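Local coordinates for protein polyhedrin (Simulium ubiquitum cypovirus, PDB 5A9A) that packs into the crystalline matrix of insect-virus occlusion bodies (polyhedra), probably sheltering embedded virus particles outside the host, and binds UTP in these crystals, at residues R35-F40 and D216-K221; M107-G112 and G157-I162; N118-V123 and K172-S177; M151-L156 and A230-N235. All coordinates share one frame; numbering follows the deposited sequence.

Contact 2 joins two neighbouring strands near the middle of a six-stranded antiparallel sheet. Contact 1 sets helix 211-221 on the next strand, 34-41, its centre about 9 Å from that of contact 2. Contact 3 belongs to the four-stranded sheet packed on the face of the large sheet that carries Ile108, which meets Val121 and Phe175; centres of contacts 2 and 3 lie about 11 Å apart. Contact 4, its centre about 9 Å from that of contact 2, ties the C-terminal region to edge strand 151-152. Along the chain contacts 2 and 3 cross each other, both nested within contact 1, and contact 4 crosses all three. Contacts 1 to 3 are buried; contact 4 lies at the surface.

Contact 1 (R35-F40 and D216-K221); sequences RVAIIF and DYMQAK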
loop_
_atom_site.group_PDB
_atom_site.type_symbol
_atom_site.label_atom_id
_atom_site.label_comp_id
_atom_site.label_asym_id
_atom_site.label_seq_id
_atom_site.Cartn_x
_atom_site.Cartn_y
_atom_site.Cartn_z
ATOM N N ARG A 35 -17.448 1.807 4.151
ATOM C CA ARG A 35 -17.006 0.528 4.696
ATOM C C ARG A 35 -17.379 -0.649 3.795
ATOM O O ARG A 35 -18.538 -0.820 3.411
ATOM C CB ARG A 35 -17.572 0.332 6.106
ATOM C CG ARG A 35 -16.909 -0.795 6.889
ATOM C CD ARG A 35 -17.153 -0.656 8.386
ATOM N NE ARG A 35 -16.413 -1.656 9.154
ATOM C CZ ARG A 35 -16.587 -1.889 10.453
ATOM N NH1 ARG A 35 -17.489 -1.201 11.143
ATOM N NH2 ARG A 35 -15.864 -2.819 11.062
ATOM N N VAL A 36 -16.375 -1.452 3.458
ATOM C CA VAL A 36 -16.554 -2.594 2.573
ATOM C C VAL A 36 -16.032 -3.861 3.236
ATOM O O VAL A 36 -14.919 -3.883 3.770
ATOM C CB VAL A 36 -15.791 -2.392 1.244
ATOM C CG1 VAL A 36 -15.689 -3.704 0.471
ATOM C CG2 VAL A 36 -16.461 -1.322 0.400
ATOM N N ALA A 37 -16.841 -4.914 3.211
ATOM C CA ALA A 37 -16.395 -6.220 3.684
ATOM C C ALA A 37 -16.256 -7.187 2.514
ATOM O O ALA A 37 -17.236 -7.490 1.828
ATOM C CB ALA A 37 -17.367 -6.774 4.716
ATOM N N ILE A 38 -15.030 -7.646 2.274
ATOM C CA ILE A 38 -14.787 -8.710 1.311
ATOM C C ILE A 38 -14.811 -10.032 2.062
ATOM O O ILE A 38 -14.019 -10.239 2.983
ATOM C CB ILE A 38 -13.412 -8.571 0.628
ATOM C CG1 ILE A 38 -13.211 -7.154 0.085
ATOM C CG2 ILE A 38 -13.272 -9.603 -0.482
ATOM C CD1 ILE A 38 -14.164 -6.764 -1.029
ATOM N N ILE A 39 -15.720 -10.921 1.674
ATOM C CA ILE A 39 -15.888 -12.192 2.368
ATOM C C ILE A 39 -15.688 -13.370 1.420
ATOM O O ILE A 39 -16.420 -13.518 0.440
ATOM C CB ILE A 39 -17.295 -12.303 2.985
ATOM C CG1 ILE A 39 -17.642 -11.019 3.741
ATOM C CG2 ILE A 39 -17.372 -13.517 3.903
ATOM C CD1 ILE A 39 -19.099 -10.914 4.118
ATOM N N PHE A 40 -14.698 -14.206 1.719
ATOM C CA PHE A 40 -14.458 -15.412 0.936
ATOM C C PHE A 40 -15.097 -16.620 1.609
ATOM O O PHE A 40 -15.090 -16.731 2.834
ATOM C CB PHE A 40 -12.958 -15.655 0.767
ATOM C CG PHE A 40 -12.258 -14.602 -0.043
ATOM C CD1 PHE A 40 -12.208 -14.691 -1.426
ATOM C CD2 PHE A 40 -11.642 -13.527 0.577
ATOM C CE1 PHE A 40 -11.558 -13.724 -2.176
ATOM C CE2 PHE A 40 -10.993 -12.558 -0.165
ATOM C CZ PHE A 40 -10.950 -12.657 -1.542
ATOM N N ASP A 216 -24.279 -12.478 12.491
ATOM C CA ASP A 216 -24.101 -11.746 13.741
ATOM C C ASP A 216 -23.102 -10.597 13.571
ATOM O O ASP A 216 -23.344 -9.477 14.030
ATOM C CB ASP A 216 -23.635 -12.706 14.842
ATOM C CG ASP A 216 -23.653 -12.074 16.220
ATOM O OD1 ASP A 216 -22.665 -11.401 16.582
ATOM O OD2 ASP A 216 -24.650 -12.261 16.949
ATOM N N TYR A 217 -21.982 -10.878 12.909
ATOM C CA TYR A 217 -20.955 -9.864 12.663
ATOM C C TYR A 217 -21.496 -8.719 11.811
ATOM O O TYR A 217 -21.319 -7.546 12.137
ATOM C CB TYR A 217 -19.747 -10.494 11.965
ATOM C CG TYR A 217 -18.617 -9.527 11.663
ATOM C CD1 TYR A 217 -17.611 -9.291 12.593
ATOM C CD2 TYR A 217 -18.546 -8.866 10.442
ATOM C CE1 TYR A 217 -16.572 -8.417 12.320
ATOM C CE2 TYR A 217 -17.514 -7.988 10.161
ATOM C CZ TYR A 217 -16.530 -7.769 11.102
ATOM O OH TYR A 217 -15.498 -6.899 10.829
ATOM N N MET A 218 -22.156 -9.066 10.714
ATOM C CA MET A 218 -22.661 -8.061 9.787
ATOM C C MET A 218 -23.704 -7.173 10.469
ATOM O O MET A 218 -23.747 -5.962 10.250
ATOM C CB MET A 218 -23.241 -8.734 8.542
ATOM C CG MET A 218 -22.219 -9.573 7.777
ATOM S SD MET A 218 -20.785 -8.621 7.223
ATOM C CE MET A 218 -21.508 -7.676 5.877
ATOM N N GLN A 219 -24.536 -7.778 11.307
ATOM C CA GLN A 219 -25.536 -7.029 12.057
ATOM C C GLN A 219 -24.902 -6.179 13.160
ATOM O O GLN A 219 -25.374 -5.078 13.454
ATOM C CB GLN A 219 -26.592 -7.980 12.629
ATOM C CG GLN A 219 -27.453 -8.613 11.544
ATOM C CD GLN A 219 -28.560 -9.496 12.082
ATOM O OE1 GLN A 219 -28.433 -10.097 13.148
ATOM N NE2 GLN A 219 -29.657 -9.580 11.337
ATOM N N ALA A 220 -23.830 -6.683 13.764
ATOM C CA ALA A 220 -23.110 -5.931 14.786
ATOM C C ALA A 220 -22.423 -4.701 14.192
ATOM O O ALA A 220 -22.434 -3.625 14.792
ATOM C CB ALA A 220 -22.085 -6.820 15.475
ATOM N N LYS A 221 -21.824 -4.866 13.016
ATOM C CA LYS A 221 -21.093 -3.782 12.367
ATOM C C LYS A 221 -22.004 -2.975 11.442
ATOM O O LYS A 221 -21.577 -1.986 10.847
ATOM C CB LYS A 221 -19.920 -4.338 11.559
ATOM C CG LYS A 221 -18.994 -5.262 12.342
ATOM C CD LYS A 221 -18.346 -4.569 13.533
ATOM C CE LYS A 221 -17.471 -5.546 14.308
ATOM N NZ LYS A 221 -16.796 -4.927 15.479
#
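Lys221 and Met218 of helix 211-221 lean on Arg35, Ala37 and Ile39, the residues that strand 34-41 turns to one face of the large antiparallel sheet. This is helix-on-sheet packing, with the two segments running antiparallel at 174° and their axes 11.7 Å apart. Lys221 can be followed atom by atom. Its CB lies over one face of the Arg35 guanidinium, 4.0 Å from Arg35 NH1. CG, placed anti to the carbonyl carbon (chi1 -52°), sits 3.7 Å above the plane of the Tyr217 ring, offset toward its rim, so the lysine stem is wedged between a ring and a guanidinium. A bend at chi2 then carries CD to within 3.9 Å of Arg35 NH2, and from CD the chain runs on extended through CE to NZ. At the tip, NZ leaves the strand and makes a salt bridge with Asp127 of the second subunit, also bonding to the Arg87 carbonyl there. Arg35 NH2 shares that same aspartate and has a further salt bridge to Asp51 of its own chain; the two cations are thus gathered round a common carboxylate across the subunit interface, which probably offsets their mutual charge. The Tyr217 ring stands nearly upright to the guanidinium, their planes 77° apart, with Tyr217 OH 4.1 Å from Arg35 NH2. Further along the strand the contact turns apolar. Met218 sends its thioether toward the strand: SD rests 4.2 Å from Ile39 CD1, and the terminal CE lies 4.4 Å from Ala37 CB.

Contact 2 (M107-G112 and G157-I162); sequences MISANG and GRFLYI
Met107 and Ser109 stand two residues apart on one face of strand 105-111, and the Phe159 ring of the neighbouring antiparallel strand fills the ground beside them. With CG anti to the backbone N (chi1 -169°), the ring leans across to the partner strand. Its CD1 side meets Ser109 CB edge-on at 3.9 Å, while its far end, CZ, nestles 3.7 Å from Met107 CB. The methionine sulfur curls round the same rim, a Met-aromatic contact with Met107 SD at the ring's edge, 5.0 Å from the Phe159 centroid. On the other flank of Met107, CG touches Tyr161 CD2 at 4.0 Å, so the thioether stem is a bump set between two aromatic rings. Gly157 has no side chain on this face, and its bare CA lets Asn111 OD1 lie 3.9 Å away. That amide is well held: OD1 accepts from Cys224 N, and ND2 donates to Ser109 OG at 2.9 Å and also to Arg35 O. Ser109 OG is itself tied to the Cys224 carbonyl. Four backbone bonds join Ile108 to Leu160 and Ala110 to Arg158, reciprocally. On the reverse face Ile108, Leu160 and Ile162 make an apolar patch, with Ile108 CD1 abutting Ile162 CD1 at 4.4 Å. This is regular antiparallel pairing of two inner strands, the Ile108 face packed on Val121 of the second sheet as in a beta sandwich.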
loop_
_atom_site.group_PDB
_atom_site.type_symbol
_atom_site.label_atom_id
_atom_site.label_comp_id
_atom_site.label_asym_id
_atom_site.label_seq_id
_atom_site.Cartn_x
_atom_site.Cartn_y
_atom_site.Cartn_z
ATOM N N MET A 107 -18.207 -12.867 -1.401
ATOM C CA MET A 107 -19.328 -11.983 -1.126
ATOM C C MET A 107 -18.779 -10.612 -0.764
ATOM O O MET A 107 -17.843 -10.497 0.034
ATOM C CB MET A 107 -20.192 -12.523 0.013
ATOM C CG MET A 107 -20.797 -13.889 -0.265
ATOM S SD MET A 107 -21.913 -14.422 1.045
ATOM C CE MET A 107 -20.776 -14.575 2.419
ATOM N N ILE A 108 -19.352 -9.571 -1.356
ATOM C CA ILE A 108 -18.900 -8.214 -1.084
ATOM C C ILE A 108 -20.040 -7.337 -0.586
ATOM O O ILE A 108 -21.028 -7.116 -1.291
ATOM C CB ILE A 108 -18.269 -7.564 -2.326
ATOM C CG1 ILE A 108 -17.118 -8.430 -2.846
ATOM C CG2 ILE A 108 -17.766 -6.167 -1.990
ATOM C CD1 ILE A 108 -16.414 -7.854 -4.054
ATOM N N SER A 109 -19.890 -6.852 0.641
ATOM C CA SER A 109 -20.838 -5.921 1.229
ATOM C C SER A 109 -20.248 -4.518 1.176
ATOM O O SER A 109 -19.302 -4.209 1.897
ATOM C CB SER A 109 -21.129 -6.315 2.678
ATOM O OG SER A 109 -21.919 -5.335 3.324
ATOM N N ALA A 110 -20.803 -3.677 0.309
ATOM C CA ALA A 110 -20.318 -2.308 0.156
ATOM C C ALA A 110 -21.307 -1.333 0.779
ATOM O O ALA A 110 -22.493 -1.345 0.451
ATOM C CB ALA A 110 -20.105 -1.985 -1.312
ATOM N N ASN A 111 -20.815 -0.484 1.675
ATOM C CA ASN A 111 -21.692 0.376 2.459
ATOM C C ASN A 111 -21.204 1.815 2.543
ATOM O O ASN A 111 -20.013 2.069 2.725
ATOM C CB ASN A 111 -21.838 -0.183 3.871
ATOM C CG ASN A 111 -22.219 -1.646 3.875
ATOM O OD1 ASN A 111 -23.394 -1.992 3.986
ATOM N ND2 ASN A 111 -21.222 -2.519 3.749
ATOM N N GLY A 112 -22.141 2.750 2.416
ATOM C CA GLY A 112 -21.839 4.160 2.553
ATOM C C GLY A 112 -22.276 4.982 1.356
ATOM O O GLY A 112 -22.958 4.492 0.451
ATOM N N GLY A 157 -26.411 0.500 1.328
ATOM C CA GLY A 157 -25.634 -0.706 1.108
ATOM C C GLY A 157 -26.105 -1.605 -0.014
ATOM O O GLY A 157 -27.306 -1.768 -0.238
ATOM N N ARG A 158 -25.140 -2.200 -0.711
ATOM C CA ARG A 158 -25.422 -3.194 -1.740
ATOM C C ARG A 158 -24.511 -4.399 -1.539
ATOM O O ARG A 158 -23.456 -4.284 -0.919
ATOM C CB ARG A 158 -25.233 -2.594 -3.135
ATOM C CG ARG A 158 -26.044 -1.328 -3.356
ATOM C CD ARG A 158 -26.152 -0.964 -4.827
ATOM N NE ARG A 158 -26.936 0.254 -5.019
ATOM C CZ ARG A 158 -27.127 0.852 -6.191
ATOM N NH1 ARG A 158 -26.589 0.350 -7.297
ATOM N NH2 ARG A 158 -27.857 1.956 -6.256
ATOM N N PHE A 159 -24.924 -5.545 -2.077
ATOM C CA PHE A 159 -24.300 -6.824 -1.759
ATOM C C PHE A 159 -24.111 -7.639 -3.039
ATOM O O PHE A 159 -25.043 -7.781 -3.832
ATOM C CB PHE A 159 -25.197 -7.572 -0.768
ATOM C CG PHE A 159 -24.560 -8.779 -0.142
ATOM C CD1 PHE A 159 -23.684 -8.647 0.922
ATOM C CD2 PHE A 159 -24.861 -10.048 -0.599
ATOM C CE1 PHE A 159 -23.109 -9.764 1.509
ATOM C CE2 PHE A 159 -24.292 -11.165 -0.018
ATOM C CZ PHE A 159 -23.414 -11.023 1.037
ATOM N N LEU A 160 -22.905 -8.163 -3.243
ATOM C CA LEU A 160 -22.591 -8.899 -4.467
ATOM C C LEU A 160 -22.078 -10.305 -4.169
ATOM O O LEU A 160 -21.227 -10.493 -3.299
ATOM C CB LEU A 160 -21.545 -8.140 -5.288
ATOM C CG LEU A 160 -21.130 -8.773 -6.617
ATOM C CD1 LEU A 160 -22.259 -8.686 -7.635
ATOM C CD2 LEU A 160 -19.880 -8.099 -7.155
ATOM N N TYR A 161 -22.598 -11.287 -4.901
ATOM C CA TYR A 161 -22.117 -12.661 -4.805
ATOM C C TYR A 161 -21.334 -13.037 -6.060
ATOM O O TYR A 161 -21.789 -12.806 -7.181
ATOM C CB TYR A 161 -23.285 -13.633 -4.614
ATOM C CG TYR A 161 -22.863 -15.084 -4.539
ATOM C CD1 TYR A 161 -22.760 -15.858 -5.688
ATOM C CD2 TYR A 161 -22.557 -15.677 -3.321
ATOM C CE1 TYR A 161 -22.376 -17.184 -5.624
ATOM C CE2 TYR A 161 -22.169 -17.000 -3.248
ATOM C CZ TYR A 161 -22.078 -17.748 -4.401
ATOM O OH TYR A 161 -21.688 -19.066 -4.333
ATOM N N ILE A 162 -20.153 -13.614 -5.866
ATOM C CA ILE A 162 -19.321 -14.038 -6.983
ATOM C C ILE A 162 -18.922 -15.498 -6.819
ATOM O O ILE A 162 -18.164 -15.834 -5.914
ATOM C CB ILE A 162 -18.033 -13.196 -7.082
ATOM C CG1 ILE A 162 -18.375 -11.710 -7.199
ATOM C CG2 ILE A 162 -17.194 -13.649 -8.266
ATOM C CD1 ILE A 162 -17.157 -10.812 -7.283
#

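Contact 3 (N118-V123 and K172-S177); sequences NVRVEV and KFKFPS
An antiparallel strand pair at the heart of the four-stranded sheet brings Val119 and Val121 up against Phe175, on the face turned to the larger sheet. The Phe175 ring lies obliquely to both valines: Val121 CG2 presses on Phe175 CZ at a tight 3.4 Å, and Val119 CG1 reaches Phe175 CE1 at 3.7 Å. Ile108 and Ala110 of the larger sheet pack against the same ring. Phe173 starts from the same face as Val121, but its CG lies between the backbone N and the carbonyl carbon (chi1 51°), which turns the ring away from the valines to Tyr52 and Phe62. Backbone bonds pair Arg120 with Lys174 and Glu122 with Lys172, each in both directions. Among them Lys174 N to Arg120 O is short, 2.7 Å, though bent to 147°. The reverse face is polar. Lys174, kinked at chi2 and chi3, runs its CD past Asn118 O at 3.6 Å, and a water receives a bond from Lys174 NZ at 2.6 Å while donating to Asn118 O. That water also rests over the centre of the Arg120 guanidinium. Arg120 NH1 folds back on Val119 O at 3.0 Å, straight at the hydrogen but well above the carbonyl plane, and bonds to Glu117 O as well. Lys172 and Glu122 find their main partners beyond, in Ala139 and Gly141. Lys174 NZ bonds weakly to Asn197 of the third subunit. In this two-sheet fold the Phe175 face meets the large sheet, and the Lys172 and Lys174 face meets the third subunit.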
loop_
_atom_site.group_PDB
_atom_site.type_symbol
_atom_site.label_atom_id
_atom_site.label_comp_id
_atom_site.label_asym_id
_atom_site.label_seq_id
_atom_site.Cartn_x
_atom_site.Cartn_y
_atom_site.Cartn_z
ATOM N N ASN A 118 -19.745 4.416 -10.569
ATOM C CA ASN A 118 -18.300 4.327 -10.767
ATOM C C ASN A 118 -17.653 3.146 -10.052
ATOM O O ASN A 118 -16.431 2.985 -10.086
ATOM C CB ASN A 118 -17.629 5.631 -10.329
ATOM C CG ASN A 118 -17.755 6.727 -11.370
ATOM O OD1 ASN A 118 -18.470 6.577 -12.359
ATOM N ND2 ASN A 118 -17.059 7.835 -11.151
ATOM N N VAL A 119 -18.471 2.326 -9.403
ATOM C CA VAL A 119 -17.977 1.119 -8.755
ATOM C C VAL A 119 -17.473 0.118 -9.792
ATOM O O VAL A 119 -18.097 -0.085 -10.837
ATOM C CB VAL A 119 -19.076 0.457 -7.893
ATOM C CG1 VAL A 119 -18.696 -0.974 -7.531
ATOM C CG2 VAL A 119 -19.334 1.281 -6.642
ATOM N N ARG A 120 -16.332 -0.496 -9.498
ATOM C CA ARG A 120 -15.792 -1.561 -10.332
ATOM C C ARG A 120 -15.357 -2.719 -9.446
ATOM O O ARG A 120 -14.592 -2.529 -8.503
ATOM C CB ARG A 120 -14.585 -1.073 -11.137
ATOM C CG ARG A 120 -14.844 0.127 -12.039
ATOM C CD ARG A 120 -15.753 -0.210 -13.210
ATOM N NE ARG A 120 -15.853 0.907 -14.147
ATOM C CZ ARG A 120 -16.800 1.843 -14.109
ATOM N NH1 ARG A 120 -17.751 1.801 -13.184
ATOM N NH2 ARG A 120 -16.799 2.822 -15.004
ATOM N N VAL A 121 -15.860 -3.911 -9.745
ATOM C CA VAL A 121 -15.394 -5.132 -9.100
ATOM C C VAL A 121 -15.085 -6.140 -10.192
ATOM O O VAL A 121 -15.967 -6.535 -10.953
ATOM C CB VAL A 121 -16.439 -5.723 -8.140
ATOM C CG1 VAL A 121 -15.944 -7.047 -7.568
ATOM C CG2 VAL A 121 -16.757 -4.741 -7.019
ATOM N N GLU A 122 -13.827 -6.553 -10.275
ATOM C CA GLU A 122 -13.398 -7.386 -11.387
ATOM C C GLU A 122 -12.688 -8.648 -10.920
ATOM O O GLU A 122 -11.750 -8.595 -10.125
ATOM C CB GLU A 122 -12.488 -6.582 -12.317
ATOM C CG GLU A 122 -12.227 -7.255 -13.655
ATOM C CD GLU A 122 -11.739 -6.279 -14.712
ATOM O OE1 GLU A 122 -10.602 -5.777 -14.582
ATOM O OE2 GLU A 122 -12.496 -6.012 -15.673
ATOM N N VAL A 123 -13.159 -9.786 -11.414
ATOM C CA VAL A 123 -12.492 -11.056 -11.173
ATOM C C VAL A 123 -11.413 -11.219 -12.232
ATOM O O VAL A 123 -11.705 -11.433 -13.408
ATOM C CB VAL A 123 -13.481 -12.231 -11.240
ATOM C CG1 VAL A 123 -12.773 -13.538 -10.924
ATOM C CG2 VAL A 123 -14.635 -11.999 -10.276
ATOM N N LYS A 172 -9.783 -7.420 -8.142
ATOM C CA LYS A 172 -9.450 -5.998 -8.115
ATOM C C LYS A 172 -10.751 -5.212 -7.985
ATOM O O LYS A 172 -11.747 -5.557 -8.618
ATOM C CB LYS A 172 -8.699 -5.590 -9.389
ATOM C CG LYS A 172 -7.991 -4.240 -9.291
ATOM C CD LYS A 172 -7.083 -3.977 -10.495
ATOM C CE LYS A 172 -7.882 -3.613 -11.740
ATOM N NZ LYS A 172 -7.002 -3.272 -12.900
ATOM N N PHE A 173 -10.755 -4.167 -7.162
ATOM C CA PHE A 173 -11.998 -3.440 -6.892
ATOM C C PHE A 173 -11.809 -1.950 -6.628
ATOM O O PHE A 173 -10.727 -1.500 -6.249
ATOM C CB PHE A 173 -12.726 -4.069 -5.702
ATOM C CG PHE A 173 -11.861 -4.247 -4.488
ATOM C CD1 PHE A 173 -11.740 -3.234 -3.552
ATOM C CD2 PHE A 173 -11.171 -5.430 -4.283
ATOM C CE1 PHE A 173 -10.940 -3.395 -2.434
ATOM C CE2 PHE A 173 -10.373 -5.601 -3.167
ATOM C CZ PHE A 173 -10.258 -4.579 -2.239
ATOM N N LYS A 174 -12.891 -1.199 -6.820
ATOM C CA LYS A 174 -12.906 0.240 -6.588
ATOM C C LYS A 174 -14.292 0.673 -6.118
ATOM O O LYS A 174 -15.280 0.458 -6.815
ATOM C CB LYS A 174 -12.545 0.993 -7.871
ATOM C CG LYS A 174 -12.381 2.493 -7.677
ATOM C CD LYS A 174 -13.136 3.291 -8.731
ATOM C CE LYS A 174 -12.553 3.102 -10.122
ATOM N NZ LYS A 174 -12.970 4.206 -11.033
ATOM N N PHE A 175 -14.358 1.275 -4.935
ATOM C CA PHE A 175 -15.611 1.808 -4.408
ATOM C C PHE A 175 -15.425 3.269 -4.016
ATOM O O PHE A 175 -14.995 3.559 -2.904
ATOM C CB PHE A 175 -16.070 0.999 -3.190
ATOM C CG PHE A 175 -16.256 -0.465 -3.469
ATOM C CD1 PHE A 175 -17.457 -0.944 -3.967
ATOM C CD2 PHE A 175 -15.232 -1.364 -3.227
ATOM C CE1 PHE A 175 -17.626 -2.295 -4.229
ATOM C CE2 PHE A 175 -15.398 -2.713 -3.482
ATOM C CZ PHE A 175 -16.596 -3.177 -3.982
ATOM N N PRO A 176 -15.748 4.195 -4.931
ATOM C CA PRO A 176 -15.490 5.622 -4.718
ATOM C C PRO A 176 -16.672 6.377 -4.111
ATOM O O PRO A 176 -17.826 6.023 -4.348
ATOM C CB PRO A 176 -15.209 6.122 -6.134
ATOM C CG PRO A 176 -16.096 5.270 -6.995
ATOM C CD PRO A 176 -16.250 3.932 -6.291
ATOM N N SER A 177 -16.371 7.417 -3.337
ATOM C CA SER A 177 -17.402 8.234 -2.702
ATOM C C SER A 177 -18.182 9.043 -3.731
ATOM O O SER A 177 -17.661 9.376 -4.797
ATOM C CB SER A 177 -16.774 9.211 -1.703
ATOM O OG SER A 177 -15.817 8.580 -0.870
HETATM O O HOH W 1 -15.122 3.597 -12.340
#

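Contact 4 (M151-L156 and A230-N235); sequences MKCSAL and AVVDCN
One hydroxyl, that of Ser154, serves two ends at once: it donates to the backbone carbonyl of Asn235 and accepts within its own turn. Ser154 OG and Asn235 O are modelled 2.5 Å apart, a length that is doubtful in detail, and this is the one direct hydrogen bond joining these two segments. OG approaches almost end-on to the carbonyl, with a C=O...donor angle of 167°. It is put there by chi1 of 72°, which tucks OG between the backbone N and the carbonyl carbon of its own residue. From that place it also accepts from Leu156 N at 3.0 Å, closing an ST turn, and weakly from Gly157 N. The serine thus ties off the turn leading into strand 157-163 and at the same time holds a carbonyl close to the C-terminal end of the chain. Alongside, Cys153 and Asn235 lie with their stems side by side, CB to CB 3.9 Å, and Asn235 CB comes to 3.4 Å of Cys153 O. A water donates to Cys153 O at 2.9 Å and accepts, weakly, from Asn235 ND2; the amide oxygen of Asn235 is used on the Leu237 nitrogen. Cys153 SG meets Val232 CG1 at 4.1 Å. Cys234 points away from this sulfur, and with Cys153 SG and Cys234 SG 8.1 Å apart the two form no disulfide. Asp233 and Cys234 both face Tyr225, a classic beta bulge in the small two-stranded sheet. The joining of these loops at the surface therefore rests on one serine hydroxyl, a weak water bridge and modest apolar touches, with no covalent link between the cysteines.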
loop_
_atom_site.group_PDB
_atom_site.type_symbol
_atom_site.label_atom_id
_atom_site.label_comp_id
_atom_site.label_asym_id
_atom_site.label_seq_id
_atom_site.Cartn_x
_atom_site.Cartn_y
_atom_site.Cartn_z
ATOM N N MET A 151 -26.659 -6.385 -5.486
ATOM C CA MET A 151 -28.033 -6.430 -5.004
ATOM C C MET A 151 -28.268 -5.353 -3.950
ATOM O O MET A 151 -27.562 -5.281 -2.943
ATOM C CB MET A 151 -28.346 -7.820 -4.453
ATOM C CG MET A 151 -28.157 -8.925 -5.488
ATOM S SD MET A 151 -28.338 -10.590 -4.831
ATOM C CE MET A 151 -26.746 -10.817 -4.040
ATOM N N LYS A 152 -29.267 -4.514 -4.195
ATOM C CA LYS A 152 -29.538 -3.364 -3.345
ATOM C C LYS A 152 -30.249 -3.784 -2.063
ATOM O O LYS A 152 -31.314 -4.395 -2.107
ATOM C CB LYS A 152 -30.385 -2.341 -4.110
ATOM C CG LYS A 152 -30.525 -0.992 -3.420
ATOM C CD LYS A 152 -31.164 0.044 -4.340
ATOM C CE LYS A 152 -31.458 1.339 -3.592
ATOM N NZ LYS A 152 -31.914 2.433 -4.495
ATOM N N CYS A 153 -29.649 -3.449 -0.925
ATOM C CA CYS A 153 -30.237 -3.752 0.374
ATOM C C CYS A 153 -30.909 -2.513 0.939
ATOM O O CYS A 153 -31.893 -2.611 1.670
ATOM C CB CYS A 153 -29.164 -4.246 1.347
ATOM S SG CYS A 153 -28.458 -5.849 0.916
ATOM N N SER A 154 -30.368 -1.349 0.594
ATOM C CA SER A 154 -30.922 -0.077 1.034
ATOM C C SER A 154 -30.224 1.051 0.292
ATOM O O SER A 154 -29.428 0.814 -0.615
ATOM C CB SER A 154 -30.716 0.110 2.537
ATOM O OG SER A 154 -29.352 0.365 2.832
ATOM N N ALA A 155 -30.522 2.280 0.691
ATOM C CA ALA A 155 -29.854 3.445 0.132
ATOM C C ALA A 155 -28.392 3.500 0.572
ATOM O O ALA A 155 -27.584 4.211 -0.028
ATOM C CB ALA A 155 -30.582 4.710 0.557
ATOM N N LEU A 156 -28.052 2.747 1.616
ATOM C CA LEU A 156 -26.699 2.777 2.174
ATOM C C LEU A 156 -25.811 1.614 1.731
ATOM O O LEU A 156 -24.583 1.723 1.770
ATOM C CB LEU A 156 -26.751 2.777 3.704
ATOM C CG LEU A 156 -26.646 4.114 4.436
ATOM C CD1 LEU A 156 -26.394 3.850 5.912
ATOM C CD2 LEU A 156 -25.537 4.979 3.858
ATOM N N ALA A 230 -30.915 -16.114 0.393
ATOM C CA ALA A 230 -31.266 -14.892 -0.326
ATOM C C ALA A 230 -32.148 -13.950 0.494
ATOM O O ALA A 230 -32.872 -13.132 -0.070
ATOM C CB ALA A 230 -31.947 -15.230 -1.648
ATOM N N VAL A 231 -32.086 -14.062 1.819
ATOM C CA VAL A 231 -32.825 -13.148 2.684
ATOM C C VAL A 231 -31.921 -12.023 3.171
ATOM O O VAL A 231 -30.808 -12.266 3.637
ATOM C CB VAL A 231 -33.414 -13.864 3.915
ATOM C CG1 VAL A 231 -34.197 -12.874 4.771
ATOM C CG2 VAL A 231 -34.304 -15.019 3.489
ATOM N N VAL A 232 -32.404 -10.792 3.059
ATOM C CA VAL A 232 -31.673 -9.638 3.568
ATOM C C VAL A 232 -31.780 -9.601 5.089
ATOM O O VAL A 232 -32.851 -9.336 5.635
ATOM C CB VAL A 232 -32.229 -8.322 2.996
ATOM C CG1 VAL A 232 -31.426 -7.137 3.514
ATOM C CG2 VAL A 232 -32.214 -8.352 1.472
ATOM N N ASP A 233 -30.668 -9.866 5.767
ATOM C CA ASP A 233 -30.653 -9.913 7.226
ATOM C C ASP A 233 -30.165 -8.597 7.822
ATOM O O ASP A 233 -30.483 -8.267 8.963
ATOM C CB ASP A 233 -29.766 -11.065 7.706
ATOM C CG ASP A 233 -30.327 -12.423 7.335
ATOM O OD1 ASP A 233 -31.555 -12.610 7.454
ATOM O OD2 ASP A 233 -29.542 -13.298 6.916
ATOM N N CYS A 234 -29.389 -7.853 7.043
ATOM C CA CYS A 234 -28.905 -6.545 7.460
ATOM C C CYS A 234 -28.828 -5.642 6.239
ATOM O O CYS A 234 -28.390 -6.076 5.177
ATOM C CB CYS A 234 -27.529 -6.668 8.118
ATOM S SG CYS A 234 -26.904 -5.134 8.829
ATOM N N ASN A 235 -29.256 -4.391 6.384
ATOM C CA ASN A 235 -29.297 -3.470 5.253
ATOM C C ASN A 235 -28.613 -2.130 5.522
ATOM O O ASN A 235 -28.722 -1.205 4.721
ATOM C CB ASN A 235 -30.746 -3.242 4.807
ATOM C CG ASN A 235 -31.610 -2.635 5.901
ATOM O OD1 ASN A 235 -31.106 -2.108 6.893
ATOM N ND2 ASN A 235 -32.924 -2.705 5.720
HETATM O O HOH W 2 -34.048 -4.035 2.890
#